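Local coordinates for thymidylate synthase ThyX (Streptomyces cacaoi subsp. asoensis, PDB 4P5A), which probably catalyses the FAD-dependent reductive methylation of dUMP to dTMP, using methylenetetrahydrofolate as methyl donor, as a homotetramer with four FAD sites, at residues B[183-196]-B[209-221]. Sequence-based numbering, arbitrary orientation. Where two conformers were deposited one is given.
Sequences ARALMHFLSLRTHR and IEMVAEQMETAWA. With FAD (flavin-adenine dinucleotide), chain L.
Trp-220 sits as a knob among Ala-183, Leu-186, Met-187 and Leu-190 of helix 183-193, and each neighbour meets a different part of its indole. Leu-186 lays CD2 over one face in a CH-pi contact, 3.8 Å from the centroid of the Trp-220 five-membered ring and 28° off its normal. Met-187 brings CG to within 3.3 Å of Trp-220 CH2, while its sulfur makes an oblique Met-aromatic contact with the six-membered ring. With CG of Trp-220 anti to the backbone N (chi1 170°), the indole lies among these four residues; an alanine here would probably leave a gap between them and rob Leu-186 CD2 of its aromatic face. Farther along, Leu-190 CA and Ala-213 CA come within 6.1 Å, consistent with the small side chain of Ala-213, whose CB lies 3.6 Å from Phe-189 CE1; Ile-209 CD1 meets the edge of that ring.

At the polar end Glu-210 is buried, but His-195, Arg-196 and Glu-214 are partly exposed. Glu-210 OE1 accepts a nearly straight bond from His-195 N (2.7 Å), arriving from above the carboxylate plane. Looser links follow: a weak bond from Arg-196 NH1 to the same oxygen, and a water, weakly bound by Arg-196 NH2, that donates to Glu-217 OE1, whose carboxylate also pairs with Arg-236. Arg-196 NH2 completes the salt-bridge network at Glu-214 OE2 (3.2 Å). Arg-207 also pairs with both Glu-210 and Glu-214.

The axes of segments 183-193 and 209-221 approach to 9.6 Å, their directions 138° apart. Away from this interface, Arg-184 NH1 binds FAD O2P at 2.8 Å. Arg-193, predicted to activate dUMP, packs CD on Ile-209 while its guanidinium bonds His-87 and the bound 5-bromo-UMP. Strand 69-77 packs against Leu-186, Met-216 and Trp-220, helix 78-84 against Phe-189 and Ile-209, and helix 225-233 against Met-187 and Trp-220.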
loop_
_atom_site.group_PDB
_atom_site.type_symbol
_atom_site.label_atom_id
_atom_site.label_comp_id
_atom_site.label_asym_id
_atom_site.label_seq_id
_atom_site.Cartn_x
_atom_site.Cartn_y
_atom_site.Cartn_z
ATOM N N ALA B 183 -8.782 -3.466 -11.446
ATOM C CA ALA B 183 -10.233 -3.282 -11.341
ATOM C C ALA B 183 -10.703 -3.188 -9.877
ATOM O O ALA B 183 -11.712 -2.524 -9.586
ATOM C CB ALA B 183 -10.939 -4.525 -11.980
ATOM N N ARG B 184 -9.989 -3.825 -8.921
ATOM C CA ARG B 184 -10.374 -3.731 -7.496
ATOM C C ARG B 184 -10.179 -2.280 -7.039
ATOM O O ARG B 184 -11.078 -1.710 -6.351
ATOM C CB ARG B 184 -9.542 -4.732 -6.682
ATOM C CG ARG B 184 -10.258 -4.910 -5.281
ATOM C CD ARG B 184 -9.242 -5.580 -4.325
ATOM N NE ARG B 184 -10.005 -5.988 -3.126
ATOM C CZ ARG B 184 -9.394 -6.684 -2.131
ATOM N NH1 ARG B 184 -10.155 -7.108 -1.058
ATOM N NH2 ARG B 184 -8.082 -6.968 -2.208
ATOM N N ALA B 185 -9.069 -1.682 -7.404
ATOM C CA ALA B 185 -8.789 -0.296 -7.017
ATOM C C ALA B 185 -9.777 0.626 -7.723
ATOM O O ALA B 185 -10.185 1.605 -7.133
ATOM C CB ALA B 185 -7.355 0.050 -7.428
ATOM N N LEU B 186 -10.122 0.360 -8.970
ATOM C CA LEU B 186 -11.111 1.167 -9.673
ATOM C C LEU B 186 -12.466 1.031 -8.947
ATOM O O LEU B 186 -13.109 2.101 -8.752
ATOM C CB LEU B 186 -11.265 0.713 -11.167
ATOM C CG LEU B 186 -12.281 1.591 -11.943
ATOM C CD1 LEU B 186 -11.905 3.087 -11.957
ATOM C CD2 LEU B 186 -12.293 1.036 -13.349
ATOM N N MET B 187 -12.871 -0.170 -8.556
ATOM C CA MET B 187 -14.185 -0.294 -7.857
ATOM C C MET B 187 -14.174 0.464 -6.540
ATOM O O MET B 187 -15.208 1.091 -6.187
ATOM C CB MET B 187 -14.555 -1.828 -7.661
ATOM C CG MET B 187 -15.069 -2.387 -8.992
ATOM S SD MET B 187 -15.583 -4.090 -8.709
ATOM C CE MET B 187 -13.992 -5.038 -8.697
ATOM N N HIS B 188 -13.060 0.442 -5.836
ATOM C CA HIS B 188 -13.042 1.180 -4.518
ATOM C C HIS B 188 -13.143 2.671 -4.794
ATOM O O HIS B 188 -13.898 3.402 -4.107
ATOM C CB HIS B 188 -11.754 0.798 -3.793
ATOM C CG HIS B 188 -11.691 1.348 -2.396
ATOM N ND1 HIS B 188 -12.081 0.615 -1.299
ATOM C CD2 HIS B 188 -11.308 2.563 -1.943
ATOM C CE1 HIS B 188 -11.921 1.347 -0.208
ATOM N NE2 HIS B 188 -11.531 2.563 -0.576
ATOM N N PHE B 189 -12.492 3.132 -5.865
ATOM C CA PHE B 189 -12.560 4.558 -6.210
ATOM C C PHE B 189 -13.993 4.925 -6.672
ATOM O O PHE B 189 -14.519 5.947 -6.236
ATOM C CB PHE B 189 -11.583 4.775 -7.333
ATOM C CG PHE B 189 -11.702 6.081 -8.059
ATOM C CD1 PHE B 189 -12.411 6.185 -9.258
ATOM C CD2 PHE B 189 -11.044 7.229 -7.568
ATOM C CE1 PHE B 189 -12.503 7.437 -9.959
ATOM C CE2 PHE B 189 -11.087 8.482 -8.342
ATOM C CZ PHE B 189 -11.865 8.548 -9.519
ATOM N N LEU B 190 -14.634 4.038 -7.440
ATOM C CA LEU B 190 -15.979 4.377 -7.974
ATOM C C LEU B 190 -16.962 4.430 -6.774
ATOM O O LEU B 190 -17.884 5.237 -6.810
ATOM C CB LEU B 190 -16.486 3.339 -8.995
ATOM C CG LEU B 190 -15.660 3.383 -10.327
ATOM C CD1 LEU B 190 -16.142 2.292 -11.180
ATOM C CD2 LEU B 190 -15.850 4.743 -11.079
ATOM N N SER B 191 -16.799 3.563 -5.785
ATOM C CA SER B 191 -17.749 3.555 -4.614
ATOM C C SER B 191 -17.658 4.862 -3.918
ATOM O O SER B 191 -18.646 5.359 -3.396
ATOM C CB SER B 191 -17.378 2.439 -3.651
ATOM O OG SER B 191 -18.349 2.294 -2.631
ATOM N N LEU B 192 -16.502 5.493 -3.933
ATOM C CA LEU B 192 -16.356 6.779 -3.135
ATOM C C LEU B 192 -16.583 8.040 -4.021
ATOM O O LEU B 192 -16.980 9.089 -3.527
ATOM C CB LEU B 192 -14.910 6.872 -2.574
ATOM C CG LEU B 192 -14.640 5.922 -1.453
ATOM C CD1 LEU B 192 -13.004 5.857 -1.247
ATOM C CD2 LEU B 192 -15.397 6.399 -0.162
ATOM N N ARG B 193 -16.273 7.958 -5.311
ATOM C CA ARG B 193 -16.205 9.139 -6.196
ATOM C C ARG B 193 -17.409 9.174 -7.172
ATOM O O ARG B 193 -17.387 9.953 -8.134
ATOM C CB ARG B 193 -14.905 9.214 -7.002
ATOM C CG ARG B 193 -13.707 9.273 -6.100
ATOM C CD ARG B 193 -13.710 10.458 -5.094
ATOM N NE ARG B 193 -12.369 10.562 -4.385
ATOM C CZ ARG B 193 -12.095 11.581 -3.569
ATOM N NH1 ARG B 193 -13.046 12.562 -3.337
ATOM N NH2 ARG B 193 -10.886 11.663 -3.013
ATOM N N THR B 194 -18.430 8.377 -6.908
ATOM C CA THR B 194 -19.705 8.601 -7.616
ATOM C C THR B 194 -20.804 8.729 -6.546
ATOM O O THR B 194 -20.791 8.033 -5.491
ATOM C CB THR B 194 -20.070 7.509 -8.583
ATOM O OG1 THR B 194 -20.135 6.251 -7.892
ATOM C CG2 THR B 194 -19.101 7.450 -9.706
ATOM N N HIS B 195 -21.781 9.609 -6.845
ATOM C CA HIS B 195 -22.935 9.792 -5.910
ATOM C C HIS B 195 -24.125 9.012 -6.494
ATOM O O HIS B 195 -24.751 9.472 -7.433
ATOM C CB HIS B 195 -23.292 11.278 -5.865
ATOM C CG HIS B 195 -24.502 11.558 -5.025
ATOM N ND1 HIS B 195 -25.748 11.821 -5.573
ATOM C CD2 HIS B 195 -24.671 11.576 -3.677
ATOM C CE1 HIS B 195 -26.635 11.984 -4.596
ATOM N NE2 HIS B 195 -26.005 11.857 -3.435
ATOM N N ARG B 196 -24.433 7.870 -5.908
ATOM C CA ARG B 196 -25.472 7.005 -6.402
ATOM C C ARG B 196 -26.447 6.686 -5.278
ATOM O O ARG B 196 -26.147 5.847 -4.413
ATOM C CB ARG B 196 -24.869 5.730 -6.958
ATOM C CG ARG B 196 -24.016 6.027 -8.174
ATOM C CD ARG B 196 -24.875 6.537 -9.360
ATOM N NE ARG B 196 -23.960 6.680 -10.482
ATOM C CZ ARG B 196 -23.269 7.763 -10.791
ATOM N NH1 ARG B 196 -23.401 8.944 -10.157
ATOM N NH2 ARG B 196 -22.486 7.665 -11.803
ATOM N N ILE B 209 -14.729 15.484 -9.784
ATOM C CA ILE B 209 -14.170 14.132 -9.717
ATOM C C ILE B 209 -15.149 13.054 -10.083
ATOM O O ILE B 209 -14.767 12.029 -10.693
ATOM C CB ILE B 209 -13.437 13.855 -8.315
ATOM C CG1 ILE B 209 -12.674 12.501 -8.350
ATOM C CG2 ILE B 209 -14.507 13.786 -7.211
ATOM C CD1 ILE B 209 -11.466 12.590 -9.335
ATOM N N GLU B 210 -16.426 13.356 -9.866
ATOM C CA GLU B 210 -17.459 12.402 -10.281
ATOM C C GLU B 210 -17.459 12.309 -11.808
ATOM O O GLU B 210 -17.704 11.233 -12.340
ATOM C CB GLU B 210 -18.825 12.806 -9.762
ATOM C CG GLU B 210 -19.895 11.720 -10.109
ATOM C CD GLU B 210 -21.264 12.103 -9.545
ATOM O OE1 GLU B 210 -21.890 11.161 -9.111
ATOM O OE2 GLU B 210 -21.727 13.300 -9.619
ATOM N N MET B 211 -17.273 13.424 -12.524
ATOM C CA MET B 211 -17.147 13.340 -13.993
ATOM C C MET B 211 -15.999 12.478 -14.475
ATOM O O MET B 211 -16.122 11.757 -15.469
ATOM C CB MET B 211 -17.032 14.753 -14.575
ATOM C CG MET B 211 -18.306 15.612 -14.253
ATOM S SD MET B 211 -17.933 17.361 -14.614
ATOM C CE MET B 211 -17.612 17.310 -16.381
ATOM N N VAL B 212 -14.870 12.564 -13.775
ATOM C CA VAL B 212 -13.734 11.657 -14.066
ATOM C C VAL B 212 -14.193 10.256 -13.867
ATOM O O VAL B 212 -13.943 9.350 -14.752
ATOM C CB VAL B 212 -12.521 11.978 -13.136
ATOM C CG1 VAL B 212 -11.391 10.892 -13.298
ATOM C CG2 VAL B 212 -11.958 13.432 -13.419
ATOM N N ALA B 213 -14.744 9.983 -12.657
ATOM C CA ALA B 213 -15.135 8.610 -12.303
ATOM C C ALA B 213 -16.145 8.040 -13.331
ATOM O O ALA B 213 -16.047 6.861 -13.657
ATOM C CB ALA B 213 -15.797 8.590 -10.921
ATOM N N GLU B 214 -17.147 8.830 -13.767
ATOM C CA GLU B 214 -18.154 8.248 -14.679
ATOM C C GLU B 214 -17.533 7.841 -16.016
ATOM O O GLU B 214 -17.882 6.815 -16.586
ATOM C CB GLU B 214 -19.331 9.289 -14.929
ATOM C CG GLU B 214 -20.101 9.486 -13.662
ATOM C CD GLU B 214 -21.073 10.707 -13.695
ATOM O OE1 GLU B 214 -20.846 11.676 -14.516
ATOM O OE2 GLU B 214 -22.025 10.651 -12.871
ATOM N N GLN B 215 -16.554 8.582 -16.465
ATOM C CA GLN B 215 -15.941 8.233 -17.731
ATOM C C GLN B 215 -15.053 7.003 -17.590
ATOM O O GLN B 215 -14.930 6.218 -18.521
ATOM C CB GLN B 215 -15.164 9.435 -18.291
ATOM C CG GLN B 215 -16.081 10.640 -18.674
ATOM C CD GLN B 215 -15.188 11.798 -19.202
ATOM O OE1 GLN B 215 -14.409 11.629 -20.153
ATOM N NE2 GLN B 215 -15.216 12.910 -18.513
ATOM N N MET B 216 -14.361 6.907 -16.444
ATOM C CA MET B 216 -13.559 5.733 -16.224
ATOM C C MET B 216 -14.488 4.537 -16.223
ATOM O O MET B 216 -14.161 3.459 -16.699
ATOM C CB MET B 216 -12.824 5.844 -14.850
ATOM C CG MET B 216 -11.647 6.786 -15.032
ATOM S SD MET B 216 -10.917 6.987 -13.358
ATOM C CE MET B 216 -9.421 7.933 -13.748
ATOM N N GLU B 217 -15.579 4.638 -15.495
ATOM C CA GLU B 217 -16.515 3.487 -15.373
ATOM C C GLU B 217 -17.082 3.034 -16.706
ATOM O O GLU B 217 -17.227 1.834 -16.947
ATOM C CB GLU B 217 -17.663 3.873 -14.398
ATOM C CG GLU B 217 -18.601 2.674 -14.134
ATOM C CD GLU B 217 -19.561 2.882 -12.949
ATOM O OE1 GLU B 217 -19.475 3.921 -12.232
ATOM O OE2 GLU B 217 -20.363 1.958 -12.721
ATOM N N THR B 218 -17.449 4.003 -17.514
ATOM C CA THR B 218 -17.975 3.695 -18.867
ATOM C C THR B 218 -16.928 2.932 -19.690
ATOM O O THR B 218 -17.260 1.882 -20.332
ATOM C CB THR B 218 -18.325 5.015 -19.577
ATOM O OG1 THR B 218 -19.454 5.605 -18.912
ATOM C CG2 THR B 218 -18.678 4.683 -21.119
ATOM N N ALA B 219 -15.674 3.348 -19.602
ATOM C CA ALA B 219 -14.602 2.596 -20.285
ATOM C C ALA B 219 -14.425 1.197 -19.699
ATOM O O ALA B 219 -14.313 0.196 -20.381
ATOM C CB ALA B 219 -13.240 3.365 -20.274
ATOM N N TRP B 220 -14.351 1.101 -18.379
ATOM C CA TRP B 220 -14.120 -0.170 -17.717
ATOM C C TRP B 220 -15.292 -1.158 -18.016
ATOM O O TRP B 220 -15.089 -2.351 -18.168
ATOM C CB TRP B 220 -14.054 0.079 -16.215
ATOM C CG TRP B 220 -14.044 -1.165 -15.328
ATOM C CD1 TRP B 220 -13.208 -2.253 -15.404
ATOM C CD2 TRP B 220 -14.958 -1.432 -14.264
ATOM N NE1 TRP B 220 -13.505 -3.123 -14.377
ATOM C CE2 TRP B 220 -14.569 -2.666 -13.669
ATOM C CE3 TRP B 220 -16.030 -0.709 -13.680
ATOM C CZ2 TRP B 220 -15.276 -3.231 -12.602
ATOM C CZ3 TRP B 220 -16.671 -1.241 -12.637
ATOM C CH2 TRP B 220 -16.305 -2.493 -12.088
ATOM N N ALA B 221 -16.505 -0.633 -18.163
ATOM C CA ALA B 221 -17.701 -1.548 -18.365
ATOM C C ALA B 221 -17.589 -2.264 -19.691
ATOM O O ALA B 221 -18.082 -3.414 -19.825
ATOM C CB ALA B 221 -18.961 -0.724 -18.307
HETATM P PA FAD L . -5.246 -5.858 2.603
HETATM O O1A FAD L . -4.989 -5.382 3.888
HETATM O O2A FAD L . -4.096 -6.409 1.871
HETATM O O5B FAD L . -5.758 -4.571 1.779
HETATM C C5B FAD L . -6.698 -3.793 2.338
HETATM C C4B FAD L . -7.588 -3.098 1.218
HETATM O O4B FAD L . -6.591 -2.210 0.643
HETATM C C3B FAD L . -8.055 -3.980 0.066
HETATM O O3B FAD L . -9.335 -4.438 0.516
HETATM C C2B FAD L . -8.189 -3.009 -1.081
HETATM O O2B FAD L . -9.358 -2.131 -0.926
HETATM C C1B FAD L . -6.902 -2.219 -0.836
HETATM N N9A FAD L . -5.710 -2.752 -1.548
HETATM C C8A FAD L . -4.500 -3.068 -0.990
HETATM N N7A FAD L . -3.643 -3.381 -2.018
HETATM C C5A FAD L . -4.315 -3.282 -3.203
HETATM C C6A FAD L . -3.938 -3.512 -4.514
HETATM N N6A FAD L . -2.688 -3.836 -4.858
HETATM N N1A FAD L . -4.870 -3.297 -5.496
HETATM C C2A FAD L . -6.097 -2.883 -5.176
HETATM N N3A FAD L . -6.486 -2.637 -3.879
HETATM C C4A FAD L . -5.615 -2.864 -2.877
HETATM N N1 FAD L . -6.372 -15.794 -0.604
HETATM C C2 FAD L . -5.925 -16.606 -1.538
HETATM O O2 FAD L . -4.837 -16.391 -2.101
HETATM N N3 FAD L . -6.688 -17.706 -1.960
HETATM C C4 FAD L . -7.930 -17.961 -1.441
HETATM O O4 FAD L . -8.594 -18.945 -1.858
HETATM C C4X FAD L . -8.435 -17.097 -0.428
HETATM N N5 FAD L . -9.671 -17.311 0.112
HETATM C C5X FAD L . -10.049 -16.544 1.224
HETATM C C6 FAD L . -11.254 -16.854 1.956
HETATM C C7 FAD L . -11.551 -16.058 3.088
HETATM C C7M FAD L . -12.896 -16.436 3.817
HETATM C C8 FAD L . -10.736 -15.010 3.553
HETATM C C8M FAD L . -11.014 -14.060 4.752
HETATM C C9 FAD L . -9.566 -14.739 2.836
HETATM C C9A FAD L . -9.256 -15.470 1.691
HETATM N N10 FAD L . -8.020 -15.204 1.027
HETATM C C10 FAD L . -7.645 -16.014 0.006
HETATM C "C1'" FAD L . -7.159 -14.051 1.394
HETATM C "C2'" FAD L . -7.791 -12.772 0.686
HETATM O "O2'" FAD L . -7.762 -12.850 -0.768
HETATM C "C3'" FAD L . -6.985 -11.537 1.077
HETATM O "O3'" FAD L . -5.613 -11.755 0.754
HETATM C "C4'" FAD L . -7.092 -11.229 2.597
HETATM O "O4'" FAD L . -8.437 -11.368 2.997
HETATM C "C5'" FAD L . -6.665 -9.806 2.889
HETATM O "O5'" FAD L . -7.742 -8.933 2.357
HETATM P P FAD L . -7.354 -7.570 1.598
HETATM O O1P FAD L . -6.560 -7.811 0.393
HETATM O O2P FAD L . -8.721 -6.979 1.310
HETATM O O3P FAD L . -6.550 -6.775 2.713
HETATM O O HOH W 1 -20.807 5.977 -13.190
#